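Local atomic coordinates of endolysin (Clostridium phage phiCD27, PDB entry 3QAY), a protein that probably cleaves the peptidoglycan of Clostridium difficile as a zinc-dependent N-acetylmuramoyl-L-alanine amidase, the part described being its catalytic domain. Residues A[118-123]-A[164-169]; A[142-147]-A[168-173]; A[28-33]-A[153-158]. One frame throughout, in Å; residues are numbered along the deposited sequence.

Interaction 1 (A[118-123]-A[164-169]). With PO4 (phosphate ion), chain H.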
ATOM      1  N   THR A 118       5.503 -13.599   7.723  1.00 13.39           N
ATOM      2  CA  THR A 118       6.439 -13.918   8.793  1.00 14.14           C
ATOM      3  C   THR A 118       6.032 -13.304  10.144  1.00 14.05           C
ATOM      4  O   THR A 118       6.491 -13.755  11.201  1.00 14.61           O
ATOM      5  CB  THR A 118       7.849 -13.425   8.419  1.00 14.18           C
ATOM      6  OG1 THR A 118       8.830 -14.155   9.167  1.00 16.93           O
ATOM      7  CG2 THR A 118       7.983 -11.937   8.693  1.00 12.78           C
ATOM      8  N   VAL A 119       5.182 -12.276  10.098  1.00 13.19           N
ATOM      9  CA  VAL A 119       4.714 -11.562  11.291  1.00 13.24           C
ATOM     10  C   VAL A 119       3.185 -11.586  11.435  1.00 12.83           C
ATOM     11  O   VAL A 119       2.660 -11.805  12.527  1.00 12.74           O
ATOM     12  CB  VAL A 119       5.184 -10.099  11.253  1.00 12.89           C
ATOM     13  CG1 VAL A 119       4.622  -9.319  12.428  1.00 12.57           C
ATOM     14  CG2 VAL A 119       6.716 -10.050  11.230  1.00 13.70           C
ATOM     15  N   PHE A 120       2.487 -11.357  10.327  1.00 12.22           N
ATOM     16  CA  PHE A 120       1.029 -11.372  10.289  1.00 12.21           C
ATOM     17  C   PHE A 120       0.505 -12.686   9.711  1.00 12.85           C
ATOM     18  O   PHE A 120       1.266 -13.497   9.177  1.00 12.86           O
ATOM     19  CB  PHE A 120       0.526 -10.221   9.411  1.00 11.58           C
ATOM     20  CG  PHE A 120       0.991  -8.871   9.860  1.00 10.84           C
ATOM     21  CD1 PHE A 120       0.303  -8.183  10.846  1.00 10.62           C
ATOM     22  CD2 PHE A 120       2.121  -8.288   9.300  1.00 10.75           C
ATOM     23  CE1 PHE A 120       0.736  -6.942  11.273  1.00 10.28           C
ATOM     24  CE2 PHE A 120       2.559  -7.042   9.721  1.00 10.15           C
ATOM     25  CZ  PHE A 120       1.866  -6.365  10.708  1.00 10.04           C
ATOM     26  N   LYS A 121      -0.806 -12.887   9.807  1.00 12.98           N
ATOM     27  CA  LYS A 121      -1.453 -13.985   9.094  1.00 13.51           C
ATOM     28  C   LYS A 121      -1.341 -13.734   7.590  1.00 13.16           C
ATOM     29  O   LYS A 121      -1.708 -12.658   7.120  1.00 12.53           O
ATOM     30  CB  LYS A 121      -2.925 -14.079   9.489  1.00 13.86           C
ATOM     31  CG  LYS A 121      -3.723 -15.120   8.714  1.00 13.94           C
ATOM     32  CD  LYS A 121      -5.202 -14.999   9.025  1.00 14.79           C
ATOM     33  CE  LYS A 121      -5.989 -16.150   8.443  1.00 15.29           C
ATOM     34  NZ  LYS A 121      -5.836 -17.397   9.250  1.00 15.39           N
ATOM     35  N   ASN A 122      -0.828 -14.711   6.844  1.00 13.63           N
ATOM     36  CA  ASN A 122      -0.774 -14.605   5.385  1.00 13.59           C
ATOM     37  C   ASN A 122      -2.134 -14.969   4.797  1.00 14.06           C
ATOM     38  O   ASN A 122      -2.459 -16.147   4.662  1.00 14.31           O
ATOM     39  CB  ASN A 122       0.322 -15.511   4.806  1.00 13.91           C
ATOM     40  CG  ASN A 122       0.525 -15.312   3.307  1.00 13.75           C
ATOM     41  OD1 ASN A 122      -0.305 -14.709   2.616  1.00 13.16           O
ATOM     42  ND2 ASN A 122       1.640 -15.824   2.797  1.00 13.35           N
ATOM     43  N   ARG A 123      -2.921 -13.951   4.458  1.00 14.15           N
ATOM     44  CA  ARG A 123      -4.245 -14.157   3.857  1.00 14.92           C
ATOM     45  C   ARG A 123      -4.159 -14.528   2.375  1.00 15.28           C
ATOM     46  O   ARG A 123      -5.138 -14.994   1.802  1.00 16.18           O
ATOM     47  CB  ARG A 123      -5.129 -12.912   4.030  1.00 14.41           C
ATOM     48  CG  ARG A 123      -5.380 -12.530   5.488  1.00 14.46           C
ATOM     49  CD  ARG A 123      -5.962 -11.123   5.624  1.00 14.82           C
ATOM     50  NE  ARG A 123      -7.304 -11.006   5.050  1.00 14.27           N
ATOM     51  CZ  ARG A 123      -8.433 -11.392   5.642  1.00 16.96           C
ATOM     52  NH1 ARG A 123      -8.422 -11.940   6.856  1.00 17.93           N
ATOM     53  NH2 ARG A 123      -9.592 -11.235   5.007  1.00 17.81           N
ATOM     54  N   GLU A 164       9.794   0.940   9.528  1.00 13.47           N
ATOM     55  CA  GLU A 164      10.974   0.341   8.897  1.00 13.90           C
ATOM     56  C   GLU A 164      10.859  -1.171   8.801  1.00 13.39           C
ATOM     57  O   GLU A 164      11.263  -1.771   7.802  1.00 13.35           O
ATOM     58  CB  GLU A 164      12.202   0.714   9.720  1.00 15.17           C
ATOM     59  CG  GLU A 164      13.522   0.110   9.312  1.00 17.63           C
ATOM     60  CD  GLU A 164      14.627   0.633  10.199  1.00 19.84           C
ATOM     61  OE1 GLU A 164      15.059  -0.091  11.124  1.00 20.76           O
ATOM     62  OE2 GLU A 164      15.014   1.796   9.999  1.00 22.18           O
ATOM     63  N   GLY A 165      10.322  -1.785   9.852  1.00 13.22           N
ATOM     64  CA  GLY A 165      10.083  -3.226   9.876  1.00 13.03           C
ATOM     65  C   GLY A 165       9.062  -3.678   8.848  1.00 11.99           C
ATOM     66  O   GLY A 165       9.251  -4.701   8.196  1.00 12.00           O
ATOM     67  N   ILE A 166       7.966  -2.934   8.723  1.00 11.31           N
ATOM     68  CA  ILE A 166       6.954  -3.208   7.697  1.00 10.57           C
ATOM     69  C   ILE A 166       7.533  -2.962   6.305  1.00 10.21           C
ATOM     70  O   ILE A 166       7.367  -3.781   5.403  1.00  9.98           O
ATOM     71  CB  ILE A 166       5.704  -2.314   7.882  1.00 10.41           C
ATOM     72  CG1 ILE A 166       4.919  -2.744   9.118  1.00 10.81           C
ATOM     73  CG2 ILE A 166       4.799  -2.371   6.632  1.00  9.89           C
ATOM     74  CD1 ILE A 166       3.919  -3.850   8.864  1.00 11.11           C
ATOM     75  N   ALA A 167       8.205  -1.823   6.145  1.00 10.02           N
ATOM     76  CA  ALA A 167       8.832  -1.450   4.879  1.00  9.91           C
ATOM     77  C   ALA A 167       9.810  -2.521   4.394  1.00 10.10           C
ATOM     78  O   ALA A 167       9.762  -2.936   3.236  1.00  9.77           O
ATOM     79  CB  ALA A 167       9.544  -0.106   5.014  1.00 10.15           C
ATOM     80  N   LYS A 168      10.679  -2.976   5.288  1.00 10.46           N
ATOM     81  CA  LYS A 168      11.696  -3.961   4.923  1.00 11.27           C
ATOM     82  C   LYS A 168      11.068  -5.232   4.359  1.00 10.88           C
ATOM     83  O   LYS A 168      11.579  -5.796   3.393  1.00 10.41           O
ATOM     84  CB  LYS A 168      12.589  -4.290   6.120  1.00 12.02           C
ATOM     85  CG  LYS A 168      13.794  -5.182   5.797  1.00 14.22           C
ATOM     86  CD  LYS A 168      14.686  -5.384   7.034  1.00 16.91           C
ATOM     87  CE  LYS A 168      15.873  -6.318   6.739  1.00 19.44           C
ATOM     88  NZ  LYS A 168      16.201  -7.206   7.903  1.00 21.18           N
ATOM     89  N   LEU A 169       9.956  -5.672   4.950  1.00 10.63           N
ATOM     90  CA  LEU A 169       9.285  -6.900   4.504  1.00 10.55           C
ATOM     91  C   LEU A 169       8.681  -6.726   3.109  1.00  9.99           C
ATOM     92  O   LEU A 169       8.791  -7.613   2.258  1.00  9.79           O
ATOM     93  CB  LEU A 169       8.209  -7.331   5.508  1.00 10.54           C
ATOM     94  CG  LEU A 169       8.714  -7.856   6.859  1.00 11.33           C
ATOM     95  CD1 LEU A 169       7.546  -8.162   7.800  1.00 11.54           C
ATOM     96  CD2 LEU A 169       9.578  -9.095   6.658  1.00 11.83           C
TER
HETATM   97  P   PO4 H 183      -2.609 -19.352   9.100  1.00 18.11           P
HETATM   98  O1  PO4 H 183      -3.218 -18.341  10.045  1.00 17.58           O
HETATM   99  O2  PO4 H 183      -2.882 -20.754   9.611  1.00 18.26           O
HETATM  100  O3  PO4 H 183      -3.168 -19.206   7.706  1.00 18.11           O
HETATM  101  O4  PO4 H 183      -1.115 -19.130   9.066  1.00 19.41           O
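Against the C-terminal helix 152-175 of the amidase alpha/beta fold lies the connection that leads from helix 103-116 into the edge strand 122-127, and three successive residues of that connection, Thr-118, Val-119 and Phe-120, make the contact. Leu-169 receives the first two. CG2 of Thr-118 sits 3.8 Å from CD2 of Leu-169 and nearly as close to the other methyl of the same leucine. The threonine is turned with its hydroxyl anti to the backbone N (chi1 -158°), which leaves the methyl to face the helix. CG2 of Val-119 then approaches CD1 of Leu-169 at 4.0 Å, so that CD1 is shared between the threonine and valine methyls. Both side chains meet the leucine at about a right angle.

Phe-120 belongs to a second, deeper patch. Its CE2 lies 3.6 Å from CD1 of Ile-166, and CZ is almost equally near; the methyl therefore meets the ring at its edge, close to the ring plane. CG1 of the preceding Val-119 lies over one face of this ring, offset toward the rim. Ile-166 and Leu-169, three residues apart on the helix, thus offer neighbouring methyls to the connection, and the packing between the segments is wholly apolar.

Beside this patch, the carbonyl O of Val-119 accepts a hydrogen bond from Lys-157, one of the earlier residues of the same helix. Further along the segment, Arg-123 forms a salt bridge with Glu-97 of the adjacent strand. At the surface, NZ of Lys-121 donates a 2.9 Å hydrogen bond to O1 of a phosphate ion, probably from the crystallisation liquor. The whole is helix-to-connection packing at the edge of the amidase alpha/beta fold, where the C-terminal helix packs against the lead-in to one of the two outermost strands, 122-127.

Interaction 2 (A[142-147]-A[168-173])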
ATOM      1  N   VAL A 142       0.221  -3.325  -7.611  1.00  9.38           N
ATOM      2  CA  VAL A 142      -0.306  -4.110  -6.506  1.00  9.10           C
ATOM      3  C   VAL A 142      -0.886  -3.188  -5.440  1.00  8.74           C
ATOM      4  O   VAL A 142      -0.415  -2.074  -5.238  1.00  8.53           O
ATOM      5  CB  VAL A 142       0.754  -5.057  -5.887  1.00  8.96           C
ATOM      6  CG1 VAL A 142       1.180  -6.087  -6.907  1.00  9.16           C
ATOM      7  CG2 VAL A 142       1.950  -4.287  -5.370  1.00  9.68           C
ATOM      8  N   LEU A 143      -1.942  -3.657  -4.790  1.00  8.58           N
ATOM      9  CA  LEU A 143      -2.547  -2.928  -3.701  1.00  8.46           C
ATOM     10  C   LEU A 143      -2.251  -3.718  -2.446  1.00  8.18           C
ATOM     11  O   LEU A 143      -2.681  -4.865  -2.316  1.00  8.36           O
ATOM     12  CB  LEU A 143      -4.044  -2.788  -3.936  1.00  8.56           C
ATOM     13  CG  LEU A 143      -4.846  -1.924  -2.965  1.00  9.11           C
ATOM     14  CD1 LEU A 143      -6.213  -1.621  -3.549  1.00  9.67           C
ATOM     15  CD2 LEU A 143      -4.989  -2.588  -1.599  1.00  8.29           C
ATOM     16  N   ILE A 144      -1.499  -3.117  -1.531  1.00  8.06           N
ATOM     17  CA  ILE A 144      -1.107  -3.805  -0.305  1.00  8.29           C
ATOM     18  C   ILE A 144      -2.032  -3.426   0.848  1.00  8.49           C
ATOM     19  O   ILE A 144      -2.184  -2.239   1.187  1.00  7.70           O
ATOM     20  CB  ILE A 144       0.359  -3.516   0.086  1.00  8.39           C
ATOM     21  CG1 ILE A 144       1.296  -3.801  -1.090  1.00  7.84           C
ATOM     22  CG2 ILE A 144       0.760  -4.370   1.291  1.00  9.03           C
ATOM     23  CD1 ILE A 144       2.755  -3.445  -0.818  1.00  7.26           C
ATOM     24  N   GLU A 145      -2.669  -4.449   1.421  1.00  8.74           N
ATOM     25  CA  GLU A 145      -3.411  -4.320   2.664  1.00  9.34           C
ATOM     26  C   GLU A 145      -2.526  -4.930   3.756  1.00  9.16           C
ATOM     27  O   GLU A 145      -2.611  -6.129   4.038  1.00  8.89           O
ATOM     28  CB  GLU A 145      -4.749  -5.064   2.562  1.00 10.22           C
ATOM     29  CG  GLU A 145      -5.638  -4.594   1.400  1.00 12.19           C
ATOM     30  CD  GLU A 145      -6.824  -3.745   1.837  1.00 15.48           C
ATOM     31  OE1 GLU A 145      -7.098  -3.652   3.049  1.00 17.66           O
ATOM     32  OE2 GLU A 145      -7.502  -3.184   0.953  1.00 18.52           O
ATOM     33  N   SER A 146      -1.681  -4.091   4.354  1.00  8.88           N
ATOM     34  CA  SER A 146      -0.584  -4.549   5.230  1.00  9.31           C
ATOM     35  C   SER A 146      -1.051  -5.311   6.465  1.00  9.72           C
ATOM     36  O   SER A 146      -0.453  -6.327   6.837  1.00 10.40           O
ATOM     37  CB  SER A 146       0.277  -3.361   5.678  1.00  9.13           C
ATOM     38  OG  SER A 146       1.006  -2.806   4.596  1.00  9.10           O
ATOM     39  N   PHE A 147      -2.090  -4.788   7.111  1.00  9.39           N
ATOM     40  CA  PHE A 147      -2.709  -5.403   8.286  1.00  9.96           C
ATOM     41  C   PHE A 147      -4.056  -4.719   8.545  1.00 10.06           C
ATOM     42  O   PHE A 147      -4.401  -3.766   7.841  1.00  9.64           O
ATOM     43  CB  PHE A 147      -1.798  -5.300   9.520  1.00 10.27           C
ATOM     44  CG  PHE A 147      -1.433  -3.886   9.905  1.00  9.61           C
ATOM     45  CD1 PHE A 147      -2.267  -3.134  10.729  1.00 10.39           C
ATOM     46  CD2 PHE A 147      -0.256  -3.309   9.449  1.00  8.89           C
ATOM     47  CE1 PHE A 147      -1.936  -1.830  11.075  1.00  9.63           C
ATOM     48  CE2 PHE A 147       0.082  -2.013   9.794  1.00  8.35           C
ATOM     49  CZ  PHE A 147      -0.756  -1.273  10.605  1.00  8.93           C
ATOM     50  N   LYS A 168      10.679  -2.976   5.288  1.00 10.46           N
ATOM     51  CA  LYS A 168      11.696  -3.961   4.923  1.00 11.27           C
ATOM     52  C   LYS A 168      11.068  -5.232   4.359  1.00 10.88           C
ATOM     53  O   LYS A 168      11.579  -5.796   3.393  1.00 10.41           O
ATOM     54  CB  LYS A 168      12.589  -4.290   6.120  1.00 12.02           C
ATOM     55  CG  LYS A 168      13.794  -5.182   5.797  1.00 14.22           C
ATOM     56  CD  LYS A 168      14.686  -5.384   7.034  1.00 16.91           C
ATOM     57  CE  LYS A 168      15.873  -6.318   6.739  1.00 19.44           C
ATOM     58  NZ  LYS A 168      16.201  -7.206   7.903  1.00 21.18           N
ATOM     59  N   LEU A 169       9.956  -5.672   4.950  1.00 10.63           N
ATOM     60  CA  LEU A 169       9.285  -6.900   4.504  1.00 10.55           C
ATOM     61  C   LEU A 169       8.681  -6.726   3.109  1.00  9.99           C
ATOM     62  O   LEU A 169       8.791  -7.613   2.258  1.00  9.79           O
ATOM     63  CB  LEU A 169       8.209  -7.331   5.508  1.00 10.54           C
ATOM     64  CG  LEU A 169       8.714  -7.856   6.859  1.00 11.33           C
ATOM     65  CD1 LEU A 169       7.546  -8.162   7.800  1.00 11.54           C
ATOM     66  CD2 LEU A 169       9.578  -9.095   6.658  1.00 11.83           C
ATOM     67  N   ILE A 170       8.073  -5.570   2.876  1.00  9.41           N
ATOM     68  CA  ILE A 170       7.500  -5.246   1.573  1.00  8.98           C
ATOM     69  C   ILE A 170       8.581  -5.142   0.510  1.00  9.18           C
ATOM     70  O   ILE A 170       8.419  -5.653  -0.592  1.00  9.14           O
ATOM     71  CB  ILE A 170       6.739  -3.911   1.603  1.00  8.48           C
ATOM     72  CG1 ILE A 170       5.483  -4.029   2.474  1.00  8.15           C
ATOM     73  CG2 ILE A 170       6.386  -3.479   0.178  1.00  8.64           C
ATOM     74  CD1 ILE A 170       4.724  -2.724   2.674  1.00  6.72           C
ATOM     75  N   VAL A 171       9.677  -4.468   0.843  1.00  9.71           N
ATOM     76  CA  VAL A 171      10.779  -4.278  -0.096  1.00 10.23           C
ATOM     77  C   VAL A 171      11.470  -5.611  -0.425  1.00 10.86           C
ATOM     78  O   VAL A 171      11.730  -5.912  -1.594  1.00 11.19           O
ATOM     79  CB  VAL A 171      11.801  -3.261   0.445  1.00 10.69           C
ATOM     80  CG1 VAL A 171      13.009  -3.152  -0.488  1.00 10.92           C
ATOM     81  CG2 VAL A 171      11.138  -1.900   0.627  1.00 10.51           C
ATOM     82  N   GLU A 172      11.752  -6.414   0.597  1.00 11.21           N
ATOM     83  CA  GLU A 172      12.330  -7.745   0.375  1.00 12.07           C
ATOM     84  C   GLU A 172      11.457  -8.570  -0.565  1.00 12.13           C
ATOM     85  O   GLU A 172      11.966  -9.251  -1.465  1.00 12.51           O
ATOM     86  CB  GLU A 172      12.538  -8.490   1.695  1.00 12.57           C
ATOM     87  CG  GLU A 172      13.712  -7.975   2.508  1.00 14.17           C
ATOM     88  CD  GLU A 172      14.040  -8.848   3.710  1.00 15.89           C
ATOM     89  OE1 GLU A 172      13.167  -9.621   4.164  1.00 17.72           O
ATOM     90  OE2 GLU A 172      15.180  -8.753   4.202  1.00 15.69           O
ATOM     91  N   GLY A 173      10.143  -8.496  -0.356  1.00 11.91           N
ATOM     92  CA  GLY A 173       9.173  -9.181  -1.198  1.00 12.05           C
ATOM     93  C   GLY A 173       9.199  -8.706  -2.636  1.00 12.26           C
ATOM     94  O   GLY A 173       9.326  -9.508  -3.552  1.00 12.77           O
TER
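Ile-170 of helix 152-175 and Ile-144 of strand 140-148 bury the most surface here, and their side chains reach toward each other tip to tip. The closest approach is from CD1 of Ile-144 to CG2 of Ile-170, 3.8 Å, and the same strand methyl lies 4.1 Å from CD1 of Ile-170. One terminal methyl from the sheet therefore faces both methyl-bearing branches of the helix residue. In Ile-144 the CG1 branch is anti to the carbonyl carbon (chi1 -53°) and runs on extended to CD1 (chi2 176°), which carries the methyl well out from the strand toward the helix. Ile-170 has much the same shape, its own CD1 being the outermost point of the longer branch.

Ser-146, two residues along the strand, adds a smaller touch: its OG comes to 4.2 Å from CD1 of Ile-170, a van der Waals approach of a hydroxyl to a methyl. CD1 of Ile-170 thus touches the ends of both Ile-144 and Ser-146. All three residues are buried, and the contact between the two segments is van der Waals packing of buried groups.

The surroundings extend the same apolar layer. Ile-144 also packs on Ile-82 of the neighbouring strand 80-87, to which it is joined by backbone hydrogen bonds with Glu-83 and His-85, the latter a zinc ligand. Ile-170 rests on Leu-38 of helix 27-44, so the two helices meet on this face of the sheet. The zinc ion is about 10 Å from the side chain of Ile-144, which takes no part in binding it. Such an arrangement, with branched aliphatic residues of a central strand meeting those of a covering helix, is the ordinary helix-on-sheet core of a layered alpha/beta fold, in this case that of a zinc amidase.

Interaction 3 (A[28-33]-A[153-158])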
ATOM      1  N   TYR A  28      -5.575   6.006   6.634  1.00  9.49           N
ATOM      2  CA  TYR A  28      -4.927   7.053   5.841  1.00  9.83           C
ATOM      3  C   TYR A  28      -3.682   7.603   6.529  1.00  9.87           C
ATOM      4  O   TYR A  28      -2.620   7.698   5.907  1.00 10.01           O
ATOM      5  CB  TYR A  28      -5.908   8.185   5.537  1.00 10.20           C
ATOM      6  CG  TYR A  28      -5.276   9.403   4.903  1.00 10.70           C
ATOM      7  CD1 TYR A  28      -5.022   9.450   3.535  1.00 11.08           C
ATOM      8  CD2 TYR A  28      -4.944  10.515   5.670  1.00 10.91           C
ATOM      9  CE1 TYR A  28      -4.451  10.579   2.947  1.00 11.43           C
ATOM     10  CE2 TYR A  28      -4.368  11.637   5.095  1.00 11.34           C
ATOM     11  CZ  TYR A  28      -4.124  11.666   3.738  1.00 10.70           C
ATOM     12  OH  TYR A  28      -3.554  12.786   3.171  1.00 11.78           O
ATOM     13  N   GLN A  29      -3.815   7.949   7.809  1.00 10.32           N
ATOM     14  CA  GLN A  29      -2.714   8.524   8.581  1.00 10.61           C
ATOM     15  C   GLN A  29      -1.545   7.542   8.696  1.00 10.54           C
ATOM     16  O   GLN A  29      -0.398   7.939   8.494  1.00 10.56           O
ATOM     17  CB  GLN A  29      -3.168   8.963   9.982  1.00 11.09           C
ATOM     18  CG  GLN A  29      -4.202  10.108  10.008  1.00 11.88           C
ATOM     19  CD  GLN A  29      -3.672  11.436   9.456  1.00 12.68           C
ATOM     20  OE1 GLN A  29      -2.464  11.698   9.465  1.00 14.05           O
ATOM     21  NE2 GLN A  29      -4.580  12.273   8.965  1.00 11.35           N
ATOM     22  N   TYR A  30      -1.825   6.273   9.011  1.00 10.24           N
ATOM     23  CA  TYR A  30      -0.751   5.267   9.092  1.00 10.10           C
ATOM     24  C   TYR A  30       0.026   5.200   7.780  1.00  9.83           C
ATOM     25  O   TYR A  30       1.254   5.302   7.766  1.00 10.26           O
ATOM     26  CB  TYR A  30      -1.277   3.865   9.443  1.00  9.80           C
ATOM     27  CG  TYR A  30      -0.141   2.863   9.573  1.00  9.42           C
ATOM     28  CD1 TYR A  30       0.582   2.764  10.751  1.00 10.68           C
ATOM     29  CD2 TYR A  30       0.241   2.063   8.500  1.00  9.78           C
ATOM     30  CE1 TYR A  30       1.635   1.874  10.878  1.00 11.58           C
ATOM     31  CE2 TYR A  30       1.301   1.169   8.611  1.00 10.06           C
ATOM     32  CZ  TYR A  30       1.991   1.080   9.801  1.00 10.86           C
ATOM     33  OH  TYR A  30       3.042   0.204   9.926  1.00 12.72           O
ATOM     34  N   ASN A  31      -0.699   5.049   6.677  1.00  9.54           N
ATOM     35  CA  ASN A  31      -0.071   4.903   5.366  1.00  9.77           C
ATOM     36  C   ASN A  31       0.600   6.183   4.856  1.00  9.97           C
ATOM     37  O   ASN A  31       1.590   6.116   4.132  1.00  9.95           O
ATOM     38  CB  ASN A  31      -1.082   4.346   4.351  1.00  9.61           C
ATOM     39  CG  ASN A  31      -1.426   2.879   4.615  1.00 10.09           C
ATOM     40  OD1 ASN A  31      -2.594   2.481   4.572  1.00 12.87           O
ATOM     41  ND2 ASN A  31      -0.413   2.075   4.893  1.00  8.27           N
ATOM     42  N   LYS A  32       0.083   7.341   5.259  1.00 10.47           N
ATOM     43  CA  LYS A  32       0.774   8.614   5.033  1.00 11.18           C
ATOM     44  C   LYS A  32       2.158   8.606   5.713  1.00 11.41           C
ATOM     45  O   LYS A  32       3.128   9.145   5.173  1.00 11.91           O
ATOM     46  CB  LYS A  32      -0.090   9.783   5.539  1.00 11.67           C
ATOM     47  CG  LYS A  32       0.575  11.153   5.508  1.00 13.29           C
ATOM     48  CD  LYS A  32      -0.355  12.241   6.030  1.00 14.43           C
ATOM     49  CE  LYS A  32       0.278  13.626   5.901  1.00 16.10           C
ATOM     50  NZ  LYS A  32      -0.633  14.698   6.398  1.00 17.66           N
ATOM     51  N   SER A  33       2.236   7.993   6.891  1.00 11.32           N
ATOM     52  CA  SER A  33       3.499   7.851   7.625  1.00 11.57           C
ATOM     53  C   SER A  33       4.410   6.762   7.058  1.00 11.06           C
ATOM     54  O   SER A  33       5.613   6.956   6.972  1.00 11.54           O
ATOM     55  CB  SER A  33       3.236   7.574   9.112  1.00 11.90           C
ATOM     56  OG  SER A  33       2.745   8.732   9.758  1.00 12.99           O
ATOM     57  N   GLU A 153      -4.299  -6.510  17.927  1.00 17.13           N
ATOM     58  CA  GLU A 153      -3.156  -7.415  17.887  1.00 17.32           C
ATOM     59  C   GLU A 153      -2.299  -7.134  16.651  1.00 15.79           C
ATOM     60  O   GLU A 153      -1.078  -7.067  16.751  1.00 15.77           O
ATOM     61  CB  GLU A 153      -3.624  -8.880  17.922  1.00 18.01           C
ATOM     62  CG  GLU A 153      -4.208  -9.348  19.275  1.00 20.72           C
ATOM     63  CD  GLU A 153      -5.496  -8.632  19.697  1.00 23.26           C
ATOM     64  OE1 GLU A 153      -6.291  -8.207  18.817  1.00 23.34           O
ATOM     65  OE2 GLU A 153      -5.714  -8.496  20.925  1.00 24.46           O
ATOM     66  N   ASP A 154      -2.945  -6.953  15.498  1.00 14.94           N
ATOM     67  CA  ASP A 154      -2.251  -6.566  14.267  1.00 13.90           C
ATOM     68  C   ASP A 154      -1.496  -5.253  14.439  1.00 13.65           C
ATOM     69  O   ASP A 154      -0.330  -5.149  14.059  1.00 13.86           O
ATOM     70  CB  ASP A 154      -3.226  -6.413  13.085  1.00 13.53           C
ATOM     71  CG  ASP A 154      -3.399  -7.689  12.271  1.00 12.27           C
ATOM     72  OD1 ASP A 154      -2.950  -8.769  12.694  1.00 13.66           O
ATOM     73  OD2 ASP A 154      -4.006  -7.611  11.184  1.00 10.95           O
ATOM     74  N   TYR A 155      -2.165  -4.245  14.987  1.00 13.71           N
ATOM     75  CA  TYR A 155      -1.544  -2.929  15.147  1.00 13.43           C
ATOM     76  C   TYR A 155      -0.400  -2.956  16.173  1.00 13.79           C
ATOM     77  O   TYR A 155       0.607  -2.262  15.998  1.00 13.51           O
ATOM     78  CB  TYR A 155      -2.590  -1.878  15.528  1.00 13.47           C
ATOM     79  CG  TYR A 155      -2.068  -0.452  15.584  1.00 13.26           C
ATOM     80  CD1 TYR A 155      -1.222   0.048  14.601  1.00 13.09           C
ATOM     81  CD2 TYR A 155      -2.449   0.404  16.609  1.00 13.52           C
ATOM     82  CE1 TYR A 155      -0.756   1.360  14.652  1.00 12.86           C
ATOM     83  CE2 TYR A 155      -1.992   1.710  16.663  1.00 14.36           C
ATOM     84  CZ  TYR A 155      -1.145   2.182  15.687  1.00 13.54           C
ATOM     85  OH  TYR A 155      -0.697   3.480  15.750  1.00 14.09           O
ATOM     86  N   ASP A 156      -0.552  -3.760  17.223  1.00 14.20           N
ATOM     87  CA  ASP A 156       0.537  -3.973  18.186  1.00 14.83           C
ATOM     88  C   ASP A 156       1.762  -4.597  17.508  1.00 14.19           C
ATOM     89  O   ASP A 156       2.892  -4.211  17.796  1.00 14.24           O
ATOM     90  CB  ASP A 156       0.084  -4.858  19.354  1.00 15.77           C
ATOM     91  CG  ASP A 156      -0.863  -4.140  20.305  1.00 17.18           C
ATOM     92  OD1 ASP A 156      -0.924  -2.893  20.278  1.00 18.72           O
ATOM     93  OD2 ASP A 156      -1.540  -4.830  21.087  1.00 18.22           O
ATOM     94  N   LYS A 157       1.537  -5.554  16.612  1.00 13.77           N
ATOM     95  CA  LYS A 157       2.631  -6.133  15.825  1.00 13.86           C
ATOM     96  C   LYS A 157       3.300  -5.071  14.956  1.00 13.12           C
ATOM     97  O   LYS A 157       4.521  -5.026  14.870  1.00 13.04           O
ATOM     98  CB  LYS A 157       2.137  -7.272  14.938  1.00 13.84           C
ATOM     99  CG  LYS A 157       1.854  -8.576  15.667  1.00 14.97           C
ATOM    100  CD  LYS A 157       1.191  -9.562  14.712  1.00 16.02           C
ATOM    101  CE  LYS A 157       0.971 -10.917  15.359  1.00 18.33           C
ATOM    102  NZ  LYS A 157       0.326 -11.856  14.417  1.00 18.92           N
ATOM    103  N   ALA A 158       2.491  -4.217  14.332  1.00 12.60           N
ATOM    104  CA  ALA A 158       2.997  -3.167  13.448  1.00 12.20           C
ATOM    105  C   ALA A 158       3.858  -2.172  14.210  1.00 12.78           C
ATOM    106  O   ALA A 158       4.944  -1.811  13.754  1.00 12.81           O
ATOM    107  CB  ALA A 158       1.834  -2.440  12.757  1.00 11.78           C
TER
HETATM  108  O   HOH W   1       4.384   0.495  12.092  1.00  9.10           O
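Tyr-30 of helix 27-44 meets helix 152-175 at two residues, Tyr-155 and Ala-158, through apolar packing and through water. The apolar part is loose: CD1 of Tyr-30 lies 4.4 Å from CE1 of Tyr-155, the rings meeting obliquely, while the phenol oxygen OH of Tyr-30 comes to 4.1 Å from the CB methyl of Ala-158. With CG anti to the backbone N (chi1 -178°), the Tyr-30 ring extends from its helix toward helix 152-175 and brings its hydroxyl beside the alanine.

The polar part is a single water bridge. The water lies in the plane of the Tyr-30 ring, at its edge; it is hydrogen-bonded to OH of Tyr-30 (2.6 Å) and donates a hydrogen bond of 2.9 Å to the backbone O of Ala-158. Around this pair, Phe-147 sets its ring edge-to-face with that of Tyr-30 and also packs on Tyr-155 and Ala-158, filling in between the helices.

The chemistry implies a small interface in which loose aromatic and methyl packing is joined by one water bridge, the buried phenol hydroxyl being satisfied by a bound water that links it to the backbone of the facing helix.

How the interactions relate
From the N terminus, helix 27-44 comes first, and interaction 3 closes the longest loop, from 28-33 to 153-158. Inside that span start interaction 1, at 118-123, and interaction 2, at 142-147; both end beyond it, on later turns of helix 152-175, so each crosses interaction 3. Interactions 1 and 2 end on the same part of that helix, sharing Lys-168 and Leu-169; interaction 2 starts later and runs a little further, closing the shorter loop. One long helix is thereby tied to helix 27-44, to the central strand 140-148 and to the lead-in of edge strand 122-127. Phe-147 joins the three sites: its CB lies 3.5 Å from CE1 of Phe-120, and its ring also reaches interaction 3.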